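Local coordinates for protein arginyl-tRNA synthetase (Campylobacter jejuni, PDB 3FNR) that catalyses the ATP-dependent attachment of L-arginine to tRNA(Arg), releasing AMP and diphosphate, as a monomeric aminoacyl-tRNA synthetase, at residues Glu192-Leu197 and Asp207-Arg212; Ala222-His227 and Ala255-Leu260; Val76-Asn81 and Ser167-Tyr172. The protein carries 1 engineered substitution. All coordinates share one frame; numbering follows the deposited sequence.

Contact 1. Residues Glu192-Leu197 and Asp207-Arg212. With SO4 (sulfate ion), chain C.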
loop_
_atom_site.group_PDB
_atom_site.type_symbol
_atom_site.label_atom_id
_atom_site.label_comp_id
_atom_site.label_asym_id
_atom_site.label_seq_id
_atom_site.Cartn_x
_atom_site.Cartn_y
_atom_site.Cartn_z
ATOM N N GLU A 192 21.095 -17.022 -32.501
ATOM C CA GLU A 192 22.022 -17.816 -31.681
ATOM C C GLU A 192 21.348 -18.838 -30.766
ATOM O O GLU A 192 21.735 -19.032 -29.611
ATOM C CB GLU A 192 23.005 -16.918 -30.913
ATOM C CG GLU A 192 24.195 -16.436 -31.756
ATOM C CD GLU A 192 25.111 -17.567 -32.227
ATOM O OE1 GLU A 192 25.453 -18.454 -31.411
ATOM O OE2 GLU A 192 25.501 -17.560 -33.415
ATOM N N GLY A 193 20.338 -19.512 -31.309
ATOM C CA GLY A 193 19.595 -20.533 -30.567
ATOM C C GLY A 193 18.631 -19.985 -29.527
ATOM O O GLY A 193 18.087 -20.739 -28.725
ATOM N N LYS A 194 18.409 -18.674 -29.549
ATOM C CA LYS A 194 17.534 -18.021 -28.583
ATOM C C LYS A 194 16.403 -17.306 -29.289
ATOM O O LYS A 194 16.551 -16.865 -30.426
ATOM C CB LYS A 194 18.316 -17.007 -27.746
ATOM C CG LYS A 194 19.402 -17.601 -26.862
ATOM C CD LYS A 194 20.337 -16.504 -26.376
ATOM C CE LYS A 194 21.608 -17.076 -25.776
ATOM N NZ LYS A 194 22.592 -16.001 -25.460
ATOM N N ILE A 195 15.273 -17.184 -28.602
ATOM C CA ILE A 195 14.170 -16.357 -29.078
ATOM C C ILE A 195 14.242 -15.015 -28.352
ATOM O O ILE A 195 14.292 -14.968 -27.117
ATOM C CB ILE A 195 12.817 -17.068 -28.861
ATOM C CG1 ILE A 195 12.743 -18.316 -29.752
ATOM C CG2 ILE A 195 11.643 -16.132 -29.131
ATOM C CD1 ILE A 195 11.834 -19.411 -29.231
ATOM N N TRP A 196 14.267 -13.939 -29.136
ATOM C CA TRP A 196 14.430 -12.579 -28.639
ATOM C C TRP A 196 13.168 -11.756 -28.867
ATOM O O TRP A 196 12.441 -12.000 -29.819
ATOM C CB TRP A 196 15.582 -11.883 -29.371
ATOM C CG TRP A 196 16.941 -12.493 -29.162
ATOM C CD1 TRP A 196 17.415 -13.652 -29.709
ATOM C CD2 TRP A 196 18.010 -11.959 -28.370
ATOM N NE1 TRP A 196 18.705 -13.882 -29.295
ATOM C CE2 TRP A 196 19.097 -12.858 -28.473
ATOM C CE3 TRP A 196 18.156 -10.808 -27.580
ATOM C CZ2 TRP A 196 20.316 -12.646 -27.815
ATOM C CZ3 TRP A 196 19.373 -10.596 -26.924
ATOM C CH2 TRP A 196 20.436 -11.514 -27.050
ATOM N N LEU A 197 12.923 -10.784 -27.989
ATOM C CA LEU A 197 11.930 -9.734 -28.229
ATOM C C LEU A 197 12.615 -8.537 -28.892
ATOM O O LEU A 197 13.637 -8.056 -28.412
ATOM C CB LEU A 197 11.260 -9.300 -26.915
ATOM C CG LEU A 197 10.297 -8.100 -26.916
ATOM C CD1 LEU A 197 8.889 -8.478 -27.358
ATOM C CD2 LEU A 197 10.256 -7.469 -25.539
ATOM N N ASP A 207 17.542 -5.216 -27.522
ATOM C CA ASP A 207 16.636 -6.360 -27.575
ATOM C C ASP A 207 16.879 -7.311 -26.403
ATOM O O ASP A 207 17.950 -7.292 -25.791
ATOM C CB ASP A 207 16.749 -7.076 -28.921
ATOM C CG ASP A 207 16.140 -6.275 -30.057
ATOM O OD1 ASP A 207 16.384 -6.623 -31.227
ATOM O OD2 ASP A 207 15.417 -5.294 -29.789
ATOM N N ARG A 208 15.872 -8.123 -26.086
ATOM C CA ARG A 208 15.853 -8.899 -24.845
ATOM C C ARG A 208 15.544 -10.373 -25.080
ATOM O O ARG A 208 14.757 -10.704 -25.954
ATOM C CB ARG A 208 14.801 -8.324 -23.888
ATOM C CG ARG A 208 14.814 -6.800 -23.693
ATOM C CD ARG A 208 16.008 -6.338 -22.884
ATOM N NE ARG A 208 16.162 -4.885 -22.943
ATOM C CZ ARG A 208 17.004 -4.181 -22.192
ATOM N NH1 ARG A 208 17.061 -2.869 -22.329
ATOM N NH2 ARG A 208 17.781 -4.781 -21.297
ATOM N N VAL A 209 16.136 -11.251 -24.276
ATOM C CA VAL A 209 15.903 -12.693 -24.407
ATOM C C VAL A 209 14.579 -13.131 -23.775
ATOM O O VAL A 209 14.344 -12.916 -22.578
ATOM C CB VAL A 209 17.060 -13.520 -23.804
ATOM C CG1 VAL A 209 16.775 -15.027 -23.895
ATOM C CG2 VAL A 209 18.355 -13.193 -24.508
ATOM N N ILE A 210 13.726 -13.743 -24.598
ATOM C CA ILE A 210 12.474 -14.337 -24.141
ATOM C C ILE A 210 12.682 -15.811 -23.793
ATOM O O ILE A 210 12.350 -16.245 -22.696
ATOM C CB ILE A 210 11.348 -14.189 -25.206
ATOM C CG1 ILE A 210 11.035 -12.717 -25.456
ATOM C CG2 ILE A 210 10.079 -14.906 -24.770
ATOM C CD1 ILE A 210 10.840 -11.882 -24.181
ATOM N N ILE A 211 13.225 -16.574 -24.738
ATOM C CA ILE A 211 13.519 -17.987 -24.521
ATOM C C ILE A 211 15.019 -18.211 -24.641
ATOM O O ILE A 211 15.638 -17.819 -25.630
ATOM C CB ILE A 211 12.764 -18.904 -25.524
ATOM C CG1 ILE A 211 11.265 -18.573 -25.570
ATOM C CG2 ILE A 211 13.003 -20.394 -25.219
ATOM C CD1 ILE A 211 10.508 -18.754 -24.254
ATOM N N ARG A 212 15.597 -18.834 -23.620
ATOM C CA ARG A 212 17.015 -19.179 -23.609
ATOM C C ARG A 212 17.294 -20.329 -24.572
ATOM O O ARG A 212 16.364 -21.006 -25.032
ATOM C CB ARG A 212 17.437 -19.624 -22.207
ATOM C CG ARG A 212 17.311 -18.597 -21.100
ATOM C CD ARG A 212 16.989 -19.324 -19.801
ATOM N NE ARG A 212 17.716 -18.800 -18.648
ATOM C CZ ARG A 212 17.820 -19.428 -17.477
ATOM N NH1 ARG A 212 17.246 -20.613 -17.291
ATOM N NH2 ARG A 212 18.507 -18.871 -16.486
HETATM S S SO4 C . 16.675 -15.366 -16.769
HETATM O O1 SO4 C . 15.509 -16.147 -16.370
HETATM O O2 SO4 C . 17.655 -15.427 -15.690
HETATM O O3 SO4 C . 17.256 -15.926 -17.988
HETATM O O4 SO4 C . 16.300 -13.973 -17.003
#
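Trp196 and Val209 face each other as a non-hydrogen-bonded pair in an antiparallel beta hairpin, strands 194-197 and 208-211, which forms part of a three-stranded sheet in the catalytic domain. The Trp196 side chain can be followed outward. Trp196 CB sits 3.7 Å from Arg208 O. With chi1 at -64°, CG stands beside the backbone N, and the indole is carried over the neighbouring strand. CE3 passes Arg208 C, CZ3 comes near both Val209 CG2 and Asp207 O, and CH2 ends on the same methyl. Val209 CG2 lies over one face of the Trp196 six-membered ring, 3.6 Å from its centroid and only 9° off the normal, a clean CH-pi contact; Asp207 O is at the edge. The indole NE1 is bonded to Gln191 O, and the ring meets that of Tyr189 with nearly parallel planes.

The pairing is not regular. The register slips by one residue, so that Ile195 is matched by two residues, Ile210 and Ile211, in a classic bulge, and Ile195 O accepts from two amides: Ile210 N at 2.9 Å, in the carbonyl plane, and Ile211 N at 3.1 Å, tilted from it. Past the bulge, Leu197 and Arg208 form a hydrogen-bonded pair, with Leu197 N to Arg208 O the shorter of the two bonds at 2.7 Å.

On the other side of the sheet from the indole, Ile195 and Ile211 run side by side, with CD1 of Ile195 against CG1 of Ile211. Ile210 turns its CG1 onto Leu197 CB and continues toward helix 219-231. At the end of the hairpin strand, Arg212 reaches a sulfate, probably from the crystallisation liquor, through one weak bond, NE to O3 of the ion at 3.0 Å.

Contact 2. Residues Ala222-His227 and Ala255-Leu260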
loop_
_atom_site.group_PDB
_atom_site.type_symbol
_atom_site.label_atom_id
_atom_site.label_comp_id
_atom_site.label_asym_id
_atom_site.label_seq_id
_atom_site.Cartn_x
_atom_site.Cartn_y
_atom_site.Cartn_z
ATOM N N ALA A 222 8.118 -14.604 -18.414
ATOM C CA ALA A 222 7.127 -14.804 -17.355
ATOM C C ALA A 222 6.354 -13.519 -17.063
ATOM O O ALA A 222 5.137 -13.545 -16.884
ATOM C CB ALA A 222 7.822 -15.300 -16.086
ATOM N N ASP A 223 7.078 -12.401 -17.039
ATOM C CA ASP A 223 6.492 -11.088 -16.761
ATOM C C ASP A 223 5.556 -10.635 -17.879
ATOM O O ASP A 223 4.460 -10.128 -17.609
ATOM C CB ASP A 223 7.600 -10.060 -16.515
ATOM C CG ASP A 223 7.177 -8.946 -15.557
ATOM O OD1 ASP A 223 6.076 -9.028 -14.959
ATOM O OD2 ASP A 223 7.956 -7.980 -15.401
ATOM N N ILE A 224 5.984 -10.837 -19.125
ATOM C CA ILE A 224 5.164 -10.545 -20.309
ATOM C C ILE A 224 3.850 -11.352 -20.347
ATOM O O ILE A 224 2.761 -10.772 -20.544
ATOM C CB ILE A 224 5.953 -10.768 -21.612
ATOM C CG1 ILE A 224 7.131 -9.786 -21.680
ATOM C CG2 ILE A 224 5.052 -10.558 -22.821
ATOM C CD1 ILE A 224 7.991 -9.973 -22.876
ATOM N N VAL A 225 3.968 -12.664 -20.129
ATOM C CA VAL A 225 2.822 -13.592 -20.017
ATOM C C VAL A 225 1.778 -13.104 -19.006
ATOM O O VAL A 225 0.592 -13.031 -19.324
ATOM C CB VAL A 225 3.298 -15.024 -19.616
ATOM C CG1 VAL A 225 2.125 -15.932 -19.250
ATOM C CG2 VAL A 225 4.130 -15.659 -20.729
ATOM N N TYR A 226 2.232 -12.759 -17.801
ATOM C CA TYR A 226 1.356 -12.249 -16.749
ATOM C C TYR A 226 0.686 -10.945 -17.168
ATOM O O TYR A 226 -0.528 -10.776 -17.017
ATOM C CB TYR A 226 2.148 -12.035 -15.452
ATOM C CG TYR A 226 1.323 -11.469 -14.323
ATOM C CD1 TYR A 226 0.084 -12.021 -14.003
ATOM C CD2 TYR A 226 1.783 -10.392 -13.560
ATOM C CE1 TYR A 226 -0.686 -11.508 -12.982
ATOM C CE2 TYR A 226 1.014 -9.874 -12.518
ATOM C CZ TYR A 226 -0.219 -10.439 -12.242
ATOM O OH TYR A 226 -0.998 -9.961 -11.220
ATOM N N HIS A 227 1.485 -10.026 -17.695
ATOM C CA HIS A 227 0.968 -8.737 -18.128
ATOM C C HIS A 227 -0.026 -8.838 -19.278
ATOM O O HIS A 227 -0.999 -8.075 -19.324
ATOM C CB HIS A 227 2.115 -7.790 -18.441
ATOM C CG HIS A 227 2.650 -7.098 -17.230
ATOM N ND1 HIS A 227 3.575 -7.679 -16.387
ATOM C CD2 HIS A 227 2.357 -5.889 -16.696
ATOM C CE1 HIS A 227 3.844 -6.846 -15.398
ATOM N NE2 HIS A 227 3.119 -5.753 -15.562
ATOM N N ALA A 255 7.183 -1.957 -24.583
ATOM C CA ALA A 255 7.481 -2.518 -25.904
ATOM C C ALA A 255 6.784 -3.854 -26.108
ATOM O O ALA A 255 6.214 -4.101 -27.166
ATOM C CB ALA A 255 8.994 -2.684 -26.074
ATOM N N ALA A 256 6.821 -4.692 -25.073
ATOM C CA ALA A 256 6.149 -5.987 -25.073
ATOM C C ALA A 256 4.645 -5.836 -25.237
ATOM O O ALA A 256 4.031 -6.562 -26.017
ATOM C CB ALA A 256 6.460 -6.731 -23.796
ATOM N N MET A 257 4.060 -4.879 -24.513
ATOM C CA MET A 257 2.621 -4.625 -24.588
ATOM C C MET A 257 2.195 -4.103 -25.961
ATOM O O MET A 257 1.120 -4.451 -26.452
ATOM C CB MET A 257 2.148 -3.690 -23.455
ATOM C CG MET A 257 2.359 -4.229 -22.016
ATOM S SD MET A 257 1.634 -5.850 -21.674
ATOM C CE MET A 257 3.094 -6.885 -21.819
ATOM N N GLU A 258 3.047 -3.295 -26.588
ATOM C CA GLU A 258 2.777 -2.818 -27.946
ATOM C C GLU A 258 2.800 -3.983 -28.932
ATOM O O GLU A 258 1.981 -4.046 -29.849
ATOM C CB GLU A 258 3.784 -1.742 -28.371
ATOM C CG GLU A 258 3.646 -0.394 -27.641
ATOM C CD GLU A 258 2.379 0.385 -28.000
ATOM O OE1 GLU A 258 1.955 1.232 -27.184
ATOM O OE2 GLU A 258 1.806 0.165 -29.092
ATOM N N PHE A 259 3.721 -4.919 -28.709
ATOM C CA PHE A 259 3.844 -6.122 -29.534
ATOM C C PHE A 259 2.790 -7.190 -29.192
ATOM O O PHE A 259 2.868 -8.316 -29.677
ATOM C CB PHE A 259 5.238 -6.732 -29.384
ATOM C CG PHE A 259 6.297 -6.110 -30.268
ATOM C CD1 PHE A 259 6.059 -5.861 -31.620
ATOM C CD2 PHE A 259 7.552 -5.825 -29.750
ATOM C CE1 PHE A 259 7.046 -5.310 -32.427
ATOM C CE2 PHE A 259 8.543 -5.274 -30.539
ATOM C CZ PHE A 259 8.294 -5.015 -31.888
ATOM N N LEU A 260 1.825 -6.845 -28.344
ATOM C CA LEU A 260 0.709 -7.738 -28.040
ATOM C C LEU A 260 -0.608 -7.085 -28.447
ATOM O O LEU A 260 -1.695 -7.609 -28.175
ATOM C CB LEU A 260 0.698 -8.121 -26.556
ATOM C CG LEU A 260 1.780 -9.081 -26.040
ATOM C CD1 LEU A 260 1.826 -9.090 -24.527
ATOM C CD2 LEU A 260 1.548 -10.495 -26.539
#
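Ile224 packs its whole branched side chain against helix 250-258 and the turn that follows it, and together with Met257 it gives up the most surface where this helix meets helix 219-231. The two helices of the class I catalytic domain come before and after strand 237-243, in the parallel part of its larger sheet. Both branches of Ile224 are used. CG1 and CD1 lie along the methyl of Ala256, with Ile224 CD1 3.7 Å from Ala256 CB, while Ile224 CG2 meets CD1 of Leu260 at 3.9 Å, the two side chains crossing at a slant.

Met257 starts off alongside the neighbouring helix and then folds back to it: bends at chi2 (-55°) and chi3 (100°) swing the thioether across. Met257 CE settles 3.6 Å from His227 CB, with SD close behind, and the same methyl lies near Ile224 O.

His227 thus offers its CB to the contact and keeps its ring for polar work. His227 ND1 donates to Asp223 O at 2.9 Å, one turn back in the helix, with the oxygen in the ring plane; His227 N reaches that oxygen from the opposite face of its carbonyl. NE2 is bonded to Asn240 ND2. Between these segments the touching groups are almost all aliphatic or thioether, so burial of apolar surface does the joining.

Contact 3. Residues Val76-Asn81 and Ser167-Tyr172. With SO4 (sulfate ion), chain E.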
loop_
_atom_site.group_PDB
_atom_site.type_symbol
_atom_site.label_atom_id
_atom_site.label_comp_id
_atom_site.label_asym_id
_atom_site.label_seq_id
_atom_site.Cartn_x
_atom_site.Cartn_y
_atom_site.Cartn_z
ATOM N N VAL A 76 2.392 -14.046 -6.984
ATOM C CA VAL A 76 3.202 -14.965 -6.182
ATOM C C VAL A 76 4.236 -15.673 -7.060
ATOM O O VAL A 76 3.878 -16.484 -7.901
ATOM C CB VAL A 76 2.318 -16.025 -5.463
ATOM C CG1 VAL A 76 3.109 -16.744 -4.410
ATOM C CG2 VAL A 76 1.078 -15.385 -4.836
ATOM N N ASN A 77 5.511 -15.355 -6.868
ATOM C CA ASN A 77 6.594 -15.997 -7.611
ATOM C C ASN A 77 6.872 -17.372 -7.026
ATOM O O ASN A 77 7.893 -17.576 -6.371
ATOM C CB ASN A 77 7.878 -15.159 -7.562
ATOM C CG ASN A 77 7.826 -13.933 -8.462
ATOM O OD1 ASN A 77 7.953 -14.038 -9.680
ATOM N ND2 ASN A 77 7.674 -12.754 -7.855
ATOM N N ASP A 78 5.965 -18.314 -7.266
ATOM C CA ASP A 78 6.004 -19.591 -6.559
ATOM C C ASP A 78 6.418 -20.786 -7.416
ATOM O O ASP A 78 6.013 -21.920 -7.148
ATOM C CB ASP A 78 4.674 -19.851 -5.844
ATOM C CG ASP A 78 3.519 -20.130 -6.797
ATOM O OD1 ASP A 78 2.502 -20.670 -6.318
ATOM O OD2 ASP A 78 3.606 -19.822 -8.008
ATOM N N ALA A 79 7.230 -20.528 -8.439
ATOM C CA ALA A 79 7.813 -21.595 -9.240
ATOM C C ALA A 79 8.718 -22.437 -8.354
ATOM O O ALA A 79 9.335 -21.907 -7.429
ATOM C CB ALA A 79 8.607 -21.020 -10.391
ATOM N N GLY A 80 8.779 -23.743 -8.638
ATOM C CA GLY A 80 9.646 -24.676 -7.915
ATOM C C GLY A 80 11.096 -24.226 -7.910
ATOM O O GLY A 80 11.788 -24.356 -6.905
ATOM N N ASN A 81 11.529 -23.661 -9.033
ATOM C CA ASN A 81 12.884 -23.139 -9.207
ATOM C C ASN A 81 13.141 -21.858 -8.403
ATOM O O ASN A 81 14.287 -21.536 -8.081
ATOM C CB ASN A 81 13.163 -22.892 -10.699
ATOM C CG ASN A 81 12.773 -24.085 -11.582
ATOM O OD1 ASN A 81 13.613 -24.928 -11.911
ATOM N ND2 ASN A 81 11.495 -24.155 -11.966
ATOM N N SER A 167 -0.771 -17.192 -8.926
ATOM C CA SER A 167 0.420 -18.030 -8.949
ATOM C C SER A 167 1.156 -17.969 -10.287
ATOM O O SER A 167 0.537 -18.017 -11.345
ATOM C CB SER A 167 0.045 -19.477 -8.618
ATOM O OG SER A 167 1.153 -20.346 -8.778
ATOM N N GLU A 168 2.479 -17.859 -10.210
ATOM C CA GLU A 168 3.383 -17.984 -11.353
ATOM C C GLU A 168 3.177 -19.324 -12.070
ATOM O O GLU A 168 3.141 -19.382 -13.304
ATOM C CB GLU A 168 4.838 -17.846 -10.875
ATOM C CG GLU A 168 5.918 -18.047 -11.947
ATOM C CD GLU A 168 7.331 -17.760 -11.446
ATOM O OE1 GLU A 168 8.200 -17.420 -12.282
ATOM O OE2 GLU A 168 7.581 -17.874 -10.222
ATOM N N ARG A 169 3.006 -20.386 -11.280
ATOM C CA ARG A 169 2.826 -21.750 -11.785
ATOM C C ARG A 169 1.613 -21.936 -12.691
ATOM O O ARG A 169 1.617 -22.815 -13.545
ATOM C CB ARG A 169 2.787 -22.760 -10.631
ATOM C CG ARG A 169 4.154 -23.084 -10.046
ATOM C CD ARG A 169 4.177 -24.474 -9.411
ATOM N NE ARG A 169 3.831 -24.466 -7.989
ATOM C CZ ARG A 169 4.676 -24.760 -7.002
ATOM N NH1 ARG A 169 5.939 -25.084 -7.264
ATOM N NH2 ARG A 169 4.260 -24.723 -5.743
ATOM N N SER A 170 0.588 -21.105 -12.526
ATOM C CA SER A 170 -0.599 -21.190 -13.376
ATOM C C SER A 170 -0.420 -20.540 -14.758
ATOM O O SER A 170 -1.371 -20.483 -15.543
ATOM C CB SER A 170 -1.827 -20.620 -12.657
ATOM O OG SER A 170 -1.838 -19.206 -12.676
ATOM N N TYR A 171 0.796 -20.074 -15.050
ATOM C CA TYR A 171 1.122 -19.447 -16.333
ATOM C C TYR A 171 2.126 -20.226 -17.196
ATOM O O TYR A 171 2.675 -19.671 -18.156
ATOM C CB TYR A 171 1.648 -18.027 -16.106
ATOM C CG TYR A 171 0.590 -17.057 -15.634
ATOM C CD1 TYR A 171 0.474 -16.734 -14.284
ATOM C CD2 TYR A 171 -0.303 -16.472 -16.537
ATOM C CE1 TYR A 171 -0.504 -15.839 -13.838
ATOM C CE2 TYR A 171 -1.275 -15.573 -16.108
ATOM C CZ TYR A 171 -1.371 -15.267 -14.752
ATOM O OH TYR A 171 -2.330 -14.394 -14.308
ATOM N N TYR A 172 2.377 -21.491 -16.857
ATOM C CA TYR A 172 3.298 -22.324 -17.636
ATOM C C TYR A 172 2.684 -22.737 -18.970
ATOM O O TYR A 172 3.382 -22.840 -19.982
ATOM C CB TYR A 172 3.727 -23.563 -16.847
ATOM C CG TYR A 172 4.826 -23.331 -15.830
ATOM C CD1 TYR A 172 4.952 -24.165 -14.720
ATOM C CD2 TYR A 172 5.737 -22.286 -15.976
ATOM C CE1 TYR A 172 5.957 -23.969 -13.786
ATOM C CE2 TYR A 172 6.743 -22.078 -15.045
ATOM C CZ TYR A 172 6.845 -22.923 -13.954
ATOM O OH TYR A 172 7.838 -22.728 -13.034
HETATM S S SO4 E . 7.468 -25.918 -11.013
HETATM O O1 SO4 E . 6.894 -26.937 -11.889
HETATM O O2 SO4 E . 7.126 -26.229 -9.628
HETATM O O3 SO4 E . 8.922 -25.888 -11.173
HETATM O O4 SO4 E . 6.924 -24.611 -11.368
#
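Asp78 and Ser167 meet through a short hydrogen bond: Ser167 OG donates to Asp78 OD2 at 2.6 Å, on the syn lone pair. The carboxylate gets there because chi1 of 69° puts CG between the backbone N and the carbonyl carbon. OD2 also takes a weak bond from Arg169 N.

Next to Ser167, Glu168 extends fully, and Glu168 OE2 accepts from Ala79 N at 3.2 Å, the donor standing above the carboxylate plane. Ala79 CB rests against that oxygen. The Arg169 guanidinium, swung round by a bend at chi3, has Asp78 O over the centre of one face, 3.1 Å above the plane, while NH1 turns to a sulfate.

That sulfate, probably from the crystallisation liquor, sits at the start of helix 80-98. Its O2 is bound by Arg169 NH1 at 2.9 Å, with weak bonds from Gly80 N. In the modelled conformer the Tyr172 hydroxyl comes near O4, but this is doubtful.

Behind this shell, parallel strands 69-76 and 165-167 of the catalytic domain's larger sheet end, with Val76 and Ser167 as bridge partners and Glu168 N donating to Val76 O at 3.0 Å. Asn77 then centres an inverse gamma turn. Asp141 holds Arg169 NH2 in a salt bridge. Arg169 NH1, with weak help from Gly80 N, holds the anion, consistent with a spot that tolerates negative charge; a crystallisation ion gives it no role.

In the fold
Contact 2 is the buried one, while contacts 1 and 3 are partly buried. Contact 1 has a sulfate at its edge, on Arg212 alone of the two segments, whereas in contact 3 residues of both segments hold one. Contacts 1 and 2 touch: Ile210 and Leu197 of the hairpin reach Ile224, Ala256 and Phe259, and strand 208-211 leads into helix 219-231. Contact 3 meets contact 2 through Tyr171, which packs on Val225 and Tyr226; it does not touch contact 1, whose nearest atoms are about 8 Å away. The chemistry follows position: backbone pairing with one CH-pi contact in the hairpin, aliphatic packing between the helices, and carboxylate-centred bonding in the loops.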